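Local coordinates for protein 2-hydroxyhepta-2,4-diene-1,7-dioate isomerase (Corynebacterium glutamicum, PDB 4DBF) that probably acts as a magnesium-dependent oxaloacetate decarboxylase of the fumarylacetoacetate hydrolase (FAH) family, in which related isomerase activity is also assigned, at residues E136-V141 against T163-V168; A116-E121 against F189-P194; L208-R213 against I271-P276; V141-P146 against D252-G257. All blocks are in the same frame, centred on the assembly; numbering follows the deposited sequence.

Contact 1: residues E136-V141 against T163-V168. With MG (magnesium ion), chain C.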
loop_
_atom_site.group_PDB
_atom_site.type_symbol
_atom_site.label_atom_id
_atom_site.label_comp_id
_atom_site.label_asym_id
_atom_site.label_seq_id
_atom_site.Cartn_x
_atom_site.Cartn_y
_atom_site.Cartn_z
ATOM N N GLU A 136 -6.671 -12.826 -12.952
ATOM C CA GLU A 136 -7.969 -12.899 -12.342
ATOM C C GLU A 136 -8.722 -11.655 -12.756
ATOM O O GLU A 136 -8.331 -10.611 -12.411
ATOM C CB GLU A 136 -7.885 -12.910 -10.823
ATOM C CG GLU A 136 -6.931 -13.868 -10.168
ATOM C CD GLU A 136 -7.084 -13.927 -8.665
ATOM O OE1 GLU A 136 -7.245 -12.911 -8.050
ATOM O OE2 GLU A 136 -7.014 -14.998 -8.111
ATOM N N GLY A 137 -9.794 -11.795 -13.493
ATOM C CA GLY A 137 -10.600 -10.659 -13.839
ATOM C C GLY A 137 -11.539 -10.275 -12.738
ATOM O O GLY A 137 -12.260 -11.083 -12.273
ATOM N N GLU A 138 -11.530 -9.008 -12.364
ATOM C CA GLU A 138 -12.342 -8.528 -11.282
ATOM C C GLU A 138 -12.975 -7.198 -11.534
ATOM O O GLU A 138 -12.432 -6.364 -12.166
ATOM C CB GLU A 138 -11.569 -8.465 -9.956
ATOM C CG GLU A 138 -10.605 -9.590 -9.747
ATOM C CD GLU A 138 -10.050 -9.729 -8.339
ATOM O OE1 GLU A 138 -10.440 -9.077 -7.418
ATOM O OE2 GLU A 138 -9.195 -10.548 -8.165
ATOM N N LEU A 139 -14.146 -7.032 -10.992
ATOM C CA LEU A 139 -14.754 -5.745 -10.914
ATOM C C LEU A 139 -14.033 -4.889 -9.876
ATOM O O LEU A 139 -13.837 -5.289 -8.786
ATOM C CB LEU A 139 -16.208 -5.881 -10.544
ATOM C CG LEU A 139 -16.945 -4.578 -10.488
ATOM C CD1 LEU A 139 -17.057 -3.910 -11.838
ATOM C CD2 LEU A 139 -18.291 -4.797 -9.844
ATOM N N ALA A 140 -13.643 -3.702 -10.287
ATOM C CA ALA A 140 -12.894 -2.784 -9.458
ATOM C C ALA A 140 -13.727 -1.579 -9.140
ATOM O O ALA A 140 -14.382 -1.073 -9.967
ATOM C CB ALA A 140 -11.604 -2.351 -10.119
ATOM N N VAL A 141 -13.638 -1.153 -7.914
ATOM C CA VAL A 141 -14.328 0.014 -7.468
ATOM C C VAL A 141 -13.334 1.156 -7.295
ATOM O O VAL A 141 -12.329 0.998 -6.674
ATOM C CB VAL A 141 -14.999 -0.218 -6.128
ATOM C CG1 VAL A 141 -15.674 1.024 -5.671
ATOM C CG2 VAL A 141 -15.974 -1.359 -6.189
ATOM N N THR A 163 -14.313 0.051 -12.633
ATOM C CA THR A 163 -13.396 -0.245 -13.721
ATOM C C THR A 163 -13.039 -1.718 -13.684
ATOM O O THR A 163 -13.632 -2.456 -12.931
ATOM C CB THR A 163 -12.146 0.747 -13.681
ATOM O OG1 THR A 163 -11.385 0.577 -14.879
ATOM C CG2 THR A 163 -11.294 0.491 -12.463
ATOM N N ILE A 164 -12.106 -2.170 -14.503
ATOM C CA ILE A 164 -11.724 -3.563 -14.468
ATOM C C ILE A 164 -10.327 -3.616 -13.869
ATOM O O ILE A 164 -9.486 -2.704 -14.119
ATOM C CB ILE A 164 -11.686 -4.172 -15.900
ATOM C CG1 ILE A 164 -13.011 -3.908 -16.665
ATOM C CG2 ILE A 164 -11.353 -5.689 -15.782
ATOM C CD1 ILE A 164 -12.935 -4.343 -18.162
ATOM N N ILE A 165 -10.060 -4.652 -13.084
ATOM C CA ILE A 165 -8.675 -4.951 -12.647
ATOM C C ILE A 165 -8.317 -6.403 -12.999
ATOM O O ILE A 165 -9.162 -7.281 -12.959
ATOM C CB ILE A 165 -8.455 -4.627 -11.137
ATOM C CG1 ILE A 165 -6.976 -4.889 -10.761
ATOM C CG2 ILE A 165 -9.424 -5.472 -10.174
ATOM C CD1 ILE A 165 -6.581 -4.404 -9.394
ATOM N N ASN A 166 -7.063 -6.638 -13.387
ATOM C CA ASN A 166 -6.559 -7.999 -13.587
ATOM C C ASN A 166 -5.653 -8.240 -12.360
ATOM O O ASN A 166 -4.563 -7.632 -12.257
ATOM C CB ASN A 166 -5.795 -8.084 -14.949
ATOM C CG ASN A 166 -5.418 -9.487 -15.286
ATOM O OD1 ASN A 166 -5.413 -10.356 -14.391
ATOM N ND2 ASN A 166 -5.080 -9.744 -16.557
ATOM N N ASP A 167 -6.102 -9.050 -11.394
ATOM C CA ASP A 167 -5.327 -9.252 -10.151
ATOM C C ASP A 167 -4.348 -10.415 -10.457
ATOM O O ASP A 167 -4.613 -11.585 -10.123
ATOM C CB ASP A 167 -6.304 -9.581 -9.000
ATOM C CG ASP A 167 -5.620 -9.882 -7.691
ATOM O OD1 ASP A 167 -4.424 -9.588 -7.493
ATOM O OD2 ASP A 167 -6.286 -10.443 -6.798
ATOM N N VAL A 168 -3.222 -10.076 -11.065
ATOM C CA VAL A 168 -2.276 -11.090 -11.580
ATOM C C VAL A 168 -1.581 -11.641 -10.345
ATOM O O VAL A 168 -1.280 -10.875 -9.455
ATOM C CB VAL A 168 -1.263 -10.402 -12.492
ATOM C CG1 VAL A 168 -0.201 -11.381 -12.939
ATOM C CG2 VAL A 168 -2.033 -9.791 -13.742
HETATM MG MG MG C . -8.162 -11.586 -6.607
HETATM O O HOH W 1 -9.000 -10.063 -5.323
HETATM O O HOH W 2 -7.552 -12.568 -4.898
HETATM O O HOH W 3 -9.755 -12.865 -6.648
#
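Glu136, Glu138 and Asp167 hold a magnesium ion where two antiparallel strands, 137-141 and 163-166, meet their loop ends, the metal site of this FAH-family catalytic domain. Glu136 OE1, Glu138 OE2 and Asp167 OD2 lie 2.2, 2.1 and 2.2 Å from the metal and share one triangular face of its octahedron; three waters take the face opposite. The Glu136 and Asp167 side chains run side by side with their carboxylate planes 82° apart, and OE1 of the first sits 2.9 Å from OD2 of the second, a closeness that the shared cation pays for. Glu138 reaches in along an extended chain, its CG anti to the carbonyl carbon (chi1 -38°), and its second oxygen OE1 accepts from a metal-bound water at 2.7 Å. Positive groups form a second shell that holds the Glu136 and Asp167 carboxylates in place: Arg171 bridges to Glu136 OE2, Lys112 to Asp167 OD1, and Lys184 donates to Asp167 OD2.

Along the strands, paired backbone bonds link Glu138 with Ile165 and Ala140 with Thr163, and Asp167 N donates to Glu136 O. The amide of Asn166 continues the ladder with its side chain, OD1 taking the Glu136 N-H at 3.1 Å. On the face that carries the metal, Ile165 CG2 fits between its two neighbours across the strands, 3.7 Å from Glu138 CB and 3.8 Å from Ala140 CB.

Contact 2: residues A116-E121 against F189-P194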
loop_
_atom_site.group_PDB
_atom_site.type_symbol
_atom_site.label_atom_id
_atom_site.label_comp_id
_atom_site.label_asym_id
_atom_site.label_seq_id
_atom_site.Cartn_x
_atom_site.Cartn_y
_atom_site.Cartn_z
ATOM N N ALA A 116 2.330 -1.839 -8.496
ATOM C CA ALA A 116 1.860 -2.955 -9.293
ATOM C C ALA A 116 0.971 -2.510 -10.444
ATOM O O ALA A 116 0.818 -3.172 -11.397
ATOM C CB ALA A 116 1.137 -3.958 -8.435
ATOM N N VAL A 117 0.375 -1.364 -10.275
ATOM C CA VAL A 117 -0.594 -0.836 -11.200
ATOM C C VAL A 117 0.029 -0.540 -12.551
ATOM O O VAL A 117 1.068 0.003 -12.636
ATOM C CB VAL A 117 -1.282 0.415 -10.640
ATOM C CG1 VAL A 117 -2.225 0.977 -11.662
ATOM C CG2 VAL A 117 -2.003 0.078 -9.358
ATOM N N THR A 118 -0.651 -0.962 -13.592
ATOM C CA THR A 118 -0.346 -0.576 -14.952
ATOM C C THR A 118 -1.623 -0.378 -15.791
ATOM O O THR A 118 -2.705 -0.601 -15.320
ATOM C CB THR A 118 0.660 -1.546 -15.624
ATOM O OG1 THR A 118 1.184 -0.975 -16.806
ATOM C CG2 THR A 118 0.001 -2.808 -15.997
ATOM N N GLY A 119 -1.462 0.055 -17.018
ATOM C CA GLY A 119 -2.605 0.379 -17.822
ATOM C C GLY A 119 -2.940 -0.589 -18.920
ATOM O O GLY A 119 -2.267 -1.554 -19.091
ATOM N N PRO A 120 -3.968 -0.285 -19.687
ATOM C CA PRO A 120 -4.339 -1.101 -20.831
ATOM C C PRO A 120 -3.214 -1.238 -21.827
ATOM O O PRO A 120 -2.573 -0.289 -22.093
ATOM C CB PRO A 120 -5.482 -0.341 -21.438
ATOM C CG PRO A 120 -6.035 0.426 -20.343
ATOM C CD PRO A 120 -4.932 0.769 -19.438
ATOM N N GLU A 121 -3.034 -2.426 -22.351
ATOM C CA GLU A 121 -2.008 -2.759 -23.331
ATOM C C GLU A 121 -0.560 -2.761 -22.864
ATOM O O GLU A 121 0.267 -3.166 -23.597
ATOM C CB GLU A 121 -2.143 -1.997 -24.642
ATOM C CG GLU A 121 -3.525 -1.948 -25.206
ATOM C CD GLU A 121 -4.122 -3.280 -25.553
ATOM O OE1 GLU A 121 -3.409 -4.260 -25.742
ATOM O OE2 GLU A 121 -5.334 -3.340 -25.679
ATOM N N PHE A 189 1.733 -6.296 -11.961
ATOM C CA PHE A 189 0.787 -7.362 -11.666
ATOM C C PHE A 189 -0.617 -6.801 -11.319
ATOM O O PHE A 189 -1.478 -7.555 -10.889
ATOM C CB PHE A 189 1.317 -8.206 -10.496
ATOM C CG PHE A 189 2.218 -9.275 -10.937
ATOM C CD1 PHE A 189 2.947 -9.115 -12.125
ATOM C CD2 PHE A 189 2.257 -10.498 -10.241
ATOM C CE1 PHE A 189 3.777 -10.163 -12.580
ATOM C CE2 PHE A 189 3.078 -11.538 -10.668
ATOM C CZ PHE A 189 3.877 -11.375 -11.830
ATOM N N GLY A 190 -0.843 -5.495 -11.535
ATOM C CA GLY A 190 -2.209 -4.954 -11.394
ATOM C C GLY A 190 -2.657 -4.103 -12.597
ATOM O O GLY A 190 -3.004 -2.926 -12.414
ATOM N N PRO A 191 -2.751 -4.676 -13.781
ATOM C CA PRO A 191 -3.474 -3.857 -14.793
ATOM C C PRO A 191 -4.888 -3.355 -14.405
ATOM O O PRO A 191 -5.665 -4.097 -13.783
ATOM C CB PRO A 191 -3.578 -4.754 -15.992
ATOM C CG PRO A 191 -2.498 -5.850 -15.746
ATOM C CD PRO A 191 -2.462 -6.039 -14.268
ATOM N N ILE A 192 -5.165 -2.102 -14.701
ATOM C CA ILE A 192 -6.455 -1.486 -14.458
ATOM C C ILE A 192 -6.937 -0.645 -15.650
ATOM O O ILE A 192 -6.160 0.012 -16.258
ATOM C CB ILE A 192 -6.427 -0.600 -13.220
ATOM C CG1 ILE A 192 -6.005 -1.387 -12.010
ATOM C CG2 ILE A 192 -7.774 -0.041 -12.933
ATOM C CD1 ILE A 192 -5.682 -0.523 -10.828
ATOM N N GLY A 193 -8.225 -0.710 -15.933
ATOM C CA GLY A 193 -8.804 -0.034 -17.060
ATOM C C GLY A 193 -10.021 -0.697 -17.628
ATOM O O GLY A 193 -10.485 -1.643 -17.095
ATOM N N PRO A 194 -10.518 -0.190 -18.739
ATOM C CA PRO A 194 -9.868 0.861 -19.513
ATOM C C PRO A 194 -10.235 2.285 -19.148
ATOM O O PRO A 194 -9.583 3.171 -19.575
ATOM C CB PRO A 194 -10.388 0.606 -20.908
ATOM C CG PRO A 194 -11.716 0.085 -20.680
ATOM C CD PRO A 194 -11.607 -0.799 -19.497
#
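Ile192, Thr118 and Pro120 have the largest shares of the surface buried in this short parallel pairing within the FAH-family catalytic domain. Thr118 bonds to the neighbouring strand through both its backbone N and its backbone O: N donates to Gly190 O at 3.3 Å, coming from above that carbonyl's plane, and O receives Ile192 N at 2.9 Å. Gly190 N donates in turn to Ala116 O, also from well above the carbonyl plane. The Thr118 methyl, CG2, projects over the Pro191 ring and meets its CG at 3.9 Å; the torsion that sends OG1 anti to the backbone N (chi1 -166°) turns the methyl to this side. On the other face, Ile192 extends its CD1 into the fork of Val117, 3.9 Å from CG1 and 4.0 Å from CG2. Beyond the bridges, Pro120 continues the contact. Its CD rests 3.5 Å from Ile192 O, a buried carbonyl with no hydrogen-bond partner in the model, and its CG lies 3.9 Å from CA of Pro194, which follows a cis peptide. Gly190 lies about 10 Å from the magnesium ion without binding it. Strand 190-197 is flanked by strands 117-118 and 159-170; Ile192 packs on Thr163 and Ile165, while Pro191 faces Ile124 and strand 279-287.

Contact 3: residues L208-R213 against I271-P276; sequences LPIKAR and IEIEIP
Lys211 and Arg213 pair with Glu274 and Glu272 in an antiparallel ladder between the central strand 270-275 and its neighbour 209-216 in a five-stranded mixed sheet of the FAH catalytic domain. Two complete hydrogen-bonded pairs make up the backbone part: Lys211 and Glu274 exchange bonds both ways, Glu274 N reaching Lys211 O at 2.7 Å, and Arg213 and Glu272 do the same. Between them, Ala212 faces Ile273 in the non-hydrogen-bonded pair.

Charged groups decorate the face carrying these four long side chains. Arg213 stretches out from CG to NE and bends back over the sheet, where NH1 forms a salt bridge with Glu274 OE1 at 3.2 Å. The guanidinium meets this oxygen near its own plane but approaches from above the carboxylate, the two planes standing 88° apart. A water at the guanidinium edge accepts from NH1 and donates to both the O and OE1 of Glu272, linking the guanidinium to a carboxylate it does not itself contact.

At one end of the ladder, Pro209 CD meets Pro276 CG at 3.8 Å. Apolar packing fills the other face, which lies against strands 133-143 and 159-170. Ile210 and Ile275 run side by side, their CG1 atoms 3.8 Å apart, and Leu208 crosses Ile275 at about a right angle. Ala212 presents its small CB to the tip of Ile273, CD1, at 3.6 Å.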
loop_
_atom_site.group_PDB
_atom_site.type_symbol
_atom_site.label_atom_id
_atom_site.label_comp_id
_atom_site.label_asym_id
_atom_site.label_seq_id
_atom_site.Cartn_x
_atom_site.Cartn_y
_atom_site.Cartn_z
ATOM N N LEU A 208 -23.707 -9.686 -13.480
ATOM C CA LEU A 208 -22.598 -9.156 -14.251
ATOM C C LEU A 208 -21.622 -10.274 -14.650
ATOM O O LEU A 208 -20.884 -10.749 -13.793
ATOM C CB LEU A 208 -21.824 -8.153 -13.395
ATOM C CG LEU A 208 -20.895 -7.243 -14.191
ATOM C CD1 LEU A 208 -21.692 -6.470 -15.267
ATOM C CD2 LEU A 208 -20.193 -6.293 -13.193
ATOM N N PRO A 209 -21.638 -10.709 -15.926
ATOM C CA PRO A 209 -20.717 -11.708 -16.429
ATOM C C PRO A 209 -19.300 -11.094 -16.428
ATOM O O PRO A 209 -19.151 -9.937 -16.743
ATOM C CB PRO A 209 -21.187 -11.939 -17.872
ATOM C CG PRO A 209 -22.537 -11.249 -17.992
ATOM C CD PRO A 209 -22.529 -10.179 -16.995
ATOM N N ILE A 210 -18.281 -11.817 -15.992
ATOM C CA ILE A 210 -16.925 -11.288 -16.071
ATOM C C ILE A 210 -16.114 -12.356 -16.783
ATOM O O ILE A 210 -15.992 -13.461 -16.264
ATOM C CB ILE A 210 -16.362 -11.019 -14.683
ATOM C CG1 ILE A 210 -17.122 -9.879 -13.994
ATOM C CG2 ILE A 210 -14.837 -10.698 -14.772
ATOM C CD1 ILE A 210 -16.798 -9.774 -12.510
ATOM N N LYS A 211 -15.630 -12.060 -17.989
ATOM C CA LYS A 211 -15.040 -13.081 -18.820
ATOM C C LYS A 211 -13.597 -12.731 -19.083
ATOM O O LYS A 211 -13.256 -11.528 -19.078
ATOM C CB LYS A 211 -15.814 -13.213 -20.126
ATOM C CG LYS A 211 -17.217 -13.845 -19.881
ATOM C CD LYS A 211 -18.115 -13.845 -21.148
ATOM C CE LYS A 211 -19.355 -14.744 -20.893
ATOM N NZ LYS A 211 -19.996 -15.028 -22.168
ATOM N N ALA A 212 -12.751 -13.750 -19.284
ATOM C CA ALA A 212 -11.367 -13.530 -19.655
ATOM C C ALA A 212 -10.961 -14.503 -20.759
ATOM O O ALA A 212 -11.256 -15.706 -20.686
ATOM C CB ALA A 212 -10.471 -13.705 -18.454
ATOM N N ARG A 213 -10.317 -13.964 -21.774
ATOM C CA ARG A 213 -9.848 -14.742 -22.901
ATOM C C ARG A 213 -8.332 -14.673 -22.943
ATOM O O ARG A 213 -7.759 -13.551 -23.011
ATOM C CB ARG A 213 -10.458 -14.187 -24.189
ATOM C CG ARG A 213 -11.989 -14.392 -24.212
ATOM C CD ARG A 213 -12.670 -13.705 -25.373
ATOM N NE ARG A 213 -14.088 -14.052 -25.352
ATOM C CZ ARG A 213 -15.032 -13.378 -24.704
ATOM N NH1 ARG A 213 -14.746 -12.265 -24.003
ATOM N NH2 ARG A 213 -16.274 -13.821 -24.760
ATOM N N ILE A 271 -3.780 -11.490 -22.580
ATOM C CA ILE A 271 -4.934 -11.698 -21.711
ATOM C C ILE A 271 -5.929 -10.524 -21.791
ATOM O O ILE A 271 -5.538 -9.375 -21.707
ATOM C CB ILE A 271 -4.474 -11.992 -20.201
ATOM C CG1 ILE A 271 -5.676 -12.223 -19.276
ATOM C CG2 ILE A 271 -3.625 -10.869 -19.569
ATOM C CD1 ILE A 271 -6.510 -13.474 -19.559
ATOM N N GLU A 272 -7.206 -10.817 -21.967
ATOM C CA GLU A 272 -8.175 -9.753 -22.091
ATOM C C GLU A 272 -9.344 -10.034 -21.164
ATOM O O GLU A 272 -10.059 -11.048 -21.332
ATOM C CB GLU A 272 -8.668 -9.665 -23.531
ATOM C CG GLU A 272 -9.623 -8.525 -23.841
ATOM C CD GLU A 272 -10.005 -8.553 -25.318
ATOM O OE1 GLU A 272 -10.747 -9.461 -25.728
ATOM O OE2 GLU A 272 -9.553 -7.678 -26.060
ATOM N N ILE A 273 -9.589 -9.112 -20.232
ATOM C CA ILE A 273 -10.736 -9.283 -19.373
ATOM C C ILE A 273 -11.880 -8.485 -19.993
ATOM O O ILE A 273 -11.669 -7.329 -20.415
ATOM C CB ILE A 273 -10.469 -8.716 -17.920
ATOM C CG1 ILE A 273 -9.132 -9.240 -17.298
ATOM C CG2 ILE A 273 -11.690 -8.932 -16.993
ATOM C CD1 ILE A 273 -9.039 -10.716 -17.177
ATOM N N GLU A 274 -13.093 -9.021 -19.960
ATOM C CA GLU A 274 -14.223 -8.245 -20.452
ATOM C C GLU A 274 -15.315 -8.141 -19.404
ATOM O O GLU A 274 -15.722 -9.140 -18.870
ATOM C CB GLU A 274 -14.807 -8.850 -21.743
ATOM C CG GLU A 274 -16.123 -8.265 -22.141
ATOM C CD GLU A 274 -16.687 -8.915 -23.398
ATOM O OE1 GLU A 274 -17.026 -10.139 -23.379
ATOM O OE2 GLU A 274 -16.836 -8.163 -24.384
ATOM N N ILE A 275 -15.792 -6.926 -19.121
ATOM C CA ILE A 275 -16.951 -6.744 -18.269
ATOM C C ILE A 275 -17.974 -5.881 -19.050
ATOM O O ILE A 275 -17.714 -4.724 -19.289
ATOM C CB ILE A 275 -16.609 -6.130 -16.877
ATOM C CG1 ILE A 275 -15.633 -7.013 -16.058
ATOM C CG2 ILE A 275 -17.909 -5.898 -16.098
ATOM C CD1 ILE A 275 -15.374 -6.504 -14.670
ATOM N N PRO A 276 -19.118 -6.463 -19.499
ATOM C CA PRO A 276 -20.100 -5.684 -20.300
ATOM C C PRO A 276 -20.578 -4.464 -19.530
ATOM O O PRO A 276 -20.785 -4.533 -18.301
ATOM C CB PRO A 276 -21.250 -6.698 -20.545
ATOM C CG PRO A 276 -21.001 -7.863 -19.540
ATOM C CD PRO A 276 -19.489 -7.891 -19.414
HETATM O O HOH W 4 -12.086 -10.837 -23.294
#

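Contact 4: residues V141-P146 against D252-G257; sequences VVIGKP and DVIATG
Three peptide carbonyls are the flat groups that join Val141 and Ile143 to Asp252 and Ile254. Ile254 O and Val141 O each receive the other residue's N-H in the carbonyl plane and at 2.8 Å, closing one antiparallel hydrogen-bonded pair. Asp252 O is met almost end-on by Ile143 N at 3.0 Å, in a bond that is nearly straight at 178°. Val141 O has a further neighbour in Val253 CA, whose C-H points to it from 3.3 Å. The carboxylate of Asp252 plays no part across the strands; it turns to Lys82 in a salt bridge, to Ser81 OG through OD1, and to the backbone N of Leu249.

These bonds attach the short strand 253-255 to the end of strand 133-143, which is bordered on its other side by strand 159-170; strand 83-87 pairs in parallel with the far side of 253-255. Strand 253-255 thus lies between 133-143 and 83-87 in the beta-rich FAH-family catalytic domain.

On one face, Val141 and Ile254 meet through their CB atoms, with helix 235-243 packed over both. Ile143 leans in from its end of the strand, where its terminal CD1 reaches Ile254 CD1 at 4.1 Å. Val142 and Val253 look to the other face and meet only loosely. Thr256 crosses Val141 at about a right angle and brings methyl to methyl, CG2 to CG2 at 3.8 Å; with chi1 at 60° its OG1 is directed instead to the carbonyl O of Leu139.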
loop_
_atom_site.group_PDB
_atom_site.type_symbol
_atom_site.label_atom_id
_atom_site.label_comp_id
_atom_site.label_asym_id
_atom_site.label_seq_id
_atom_site.Cartn_x
_atom_site.Cartn_y
_atom_site.Cartn_z
ATOM N N VAL A 141 -13.638 -1.153 -7.914
ATOM C CA VAL A 141 -14.328 0.014 -7.468
ATOM C C VAL A 141 -13.334 1.156 -7.295
ATOM O O VAL A 141 -12.329 0.998 -6.674
ATOM C CB VAL A 141 -14.999 -0.218 -6.128
ATOM C CG1 VAL A 141 -15.674 1.024 -5.671
ATOM C CG2 VAL A 141 -15.974 -1.359 -6.189
ATOM N N VAL A 142 -13.650 2.306 -7.829
ATOM C CA VAL A 142 -12.822 3.448 -7.570
ATOM C C VAL A 142 -13.499 4.413 -6.603
ATOM O O VAL A 142 -14.576 4.871 -6.844
ATOM C CB VAL A 142 -12.417 4.175 -8.849
ATOM C CG1 VAL A 142 -11.585 5.367 -8.517
ATOM C CG2 VAL A 142 -11.689 3.254 -9.778
ATOM N N ILE A 143 -12.814 4.666 -5.506
ATOM C CA ILE A 143 -13.268 5.505 -4.426
ATOM C C ILE A 143 -13.228 6.984 -4.830
ATOM O O ILE A 143 -12.330 7.429 -5.447
ATOM C CB ILE A 143 -12.473 5.266 -3.122
ATOM C CG1 ILE A 143 -12.703 3.875 -2.567
ATOM C CG2 ILE A 143 -12.892 6.241 -2.051
ATOM C CD1 ILE A 143 -14.141 3.538 -2.389
ATOM N N GLY A 144 -14.268 7.697 -4.469
ATOM C CA GLY A 144 -14.502 9.043 -4.930
ATOM C C GLY A 144 -14.344 10.145 -3.903
ATOM O O GLY A 144 -14.262 11.282 -4.226
ATOM N N LYS A 145 -14.308 9.762 -2.650
ATOM C CA LYS A 145 -14.095 10.694 -1.603
ATOM C C LYS A 145 -13.533 10.014 -0.383
ATOM O O LYS A 145 -13.667 8.850 -0.210
ATOM C CB LYS A 145 -15.378 11.435 -1.320
ATOM C CG LYS A 145 -16.476 10.600 -0.745
ATOM C CD LYS A 145 -17.632 11.497 -0.364
ATOM C CE LYS A 145 -18.312 11.028 0.886
ATOM N NZ LYS A 145 -19.639 11.638 1.076
ATOM N N PRO A 146 -12.851 10.767 0.449
ATOM C CA PRO A 146 -12.236 10.166 1.615
ATOM C C PRO A 146 -13.328 9.662 2.467
ATOM O O PRO A 146 -14.324 10.295 2.557
ATOM C CB PRO A 146 -11.511 11.299 2.285
ATOM C CG PRO A 146 -11.880 12.513 1.591
ATOM C CD PRO A 146 -12.852 12.226 0.518
ATOM N N ASP A 252 -8.353 5.609 -4.631
ATOM C CA ASP A 252 -8.061 4.246 -4.089
ATOM C C ASP A 252 -8.941 3.194 -4.832
ATOM O O ASP A 252 -10.089 3.469 -5.217
ATOM C CB ASP A 252 -8.368 4.139 -2.603
ATOM C CG ASP A 252 -7.237 4.645 -1.718
ATOM O OD1 ASP A 252 -6.165 5.000 -2.249
ATOM O OD2 ASP A 252 -7.439 4.667 -0.514
ATOM N N VAL A 253 -8.428 1.974 -4.997
ATOM C CA VAL A 253 -9.127 1.033 -5.841
ATOM C C VAL A 253 -9.463 -0.214 -5.009
ATOM O O VAL A 253 -8.607 -0.660 -4.208
ATOM C CB VAL A 253 -8.241 0.653 -7.062
ATOM C CG1 VAL A 253 -8.839 -0.616 -7.733
ATOM C CG2 VAL A 253 -8.023 1.877 -8.088
ATOM N N ILE A 254 -10.685 -0.761 -5.166
ATOM C CA ILE A 254 -11.005 -2.032 -4.460
ATOM C C ILE A 254 -11.190 -3.099 -5.515
ATOM O O ILE A 254 -11.996 -2.939 -6.421
ATOM C CB ILE A 254 -12.285 -1.895 -3.570
ATOM C CG1 ILE A 254 -12.072 -0.830 -2.499
ATOM C CG2 ILE A 254 -12.699 -3.298 -2.922
ATOM C CD1 ILE A 254 -13.443 -0.479 -1.795
ATOM N N ALA A 255 -10.473 -4.222 -5.360
ATOM C CA ALA A 255 -10.632 -5.310 -6.294
ATOM C C ALA A 255 -11.589 -6.303 -5.594
ATOM O O ALA A 255 -11.242 -6.809 -4.521
ATOM C CB ALA A 255 -9.273 -5.987 -6.504
ATOM N N THR A 256 -12.780 -6.488 -6.147
ATOM C CA THR A 256 -13.906 -7.156 -5.409
ATOM C C THR A 256 -13.926 -8.704 -5.527
ATOM O O THR A 256 -14.831 -9.389 -4.976
ATOM C CB THR A 256 -15.286 -6.553 -5.826
ATOM O OG1 THR A 256 -15.487 -6.748 -7.234
ATOM C CG2 THR A 256 -15.287 -5.037 -5.517
ATOM N N GLY A 257 -13.000 -9.275 -6.283
ATOM C CA GLY A 257 -12.765 -10.713 -6.198
ATOM C C GLY A 257 -12.970 -11.458 -7.501
ATOM O O GLY A 257 -13.321 -10.857 -8.539
#

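From the N terminus, the segment 116-121 comes first and waits until 189-194 to be paired, so contact 2 closes a long loop. Inside it nests contact 1, whose 136-141 is met by 163-168 after a short excursion. Contact 4 opens at Val141, the residue it shares with contact 1, and closes only at 252-257, crossing contacts 1, 2 and 3. Contact 3, opening at 208-213 after contacts 1 and 2 have closed, ends last at 271-276. Contacts 1, 2 and 4 link successive neighbouring strands (117-118, 190-197, 159-170, 133-143, 253-255), while contact 3 lies in a separate five-stranded sheet whose side chains pack on the strands of contact 1.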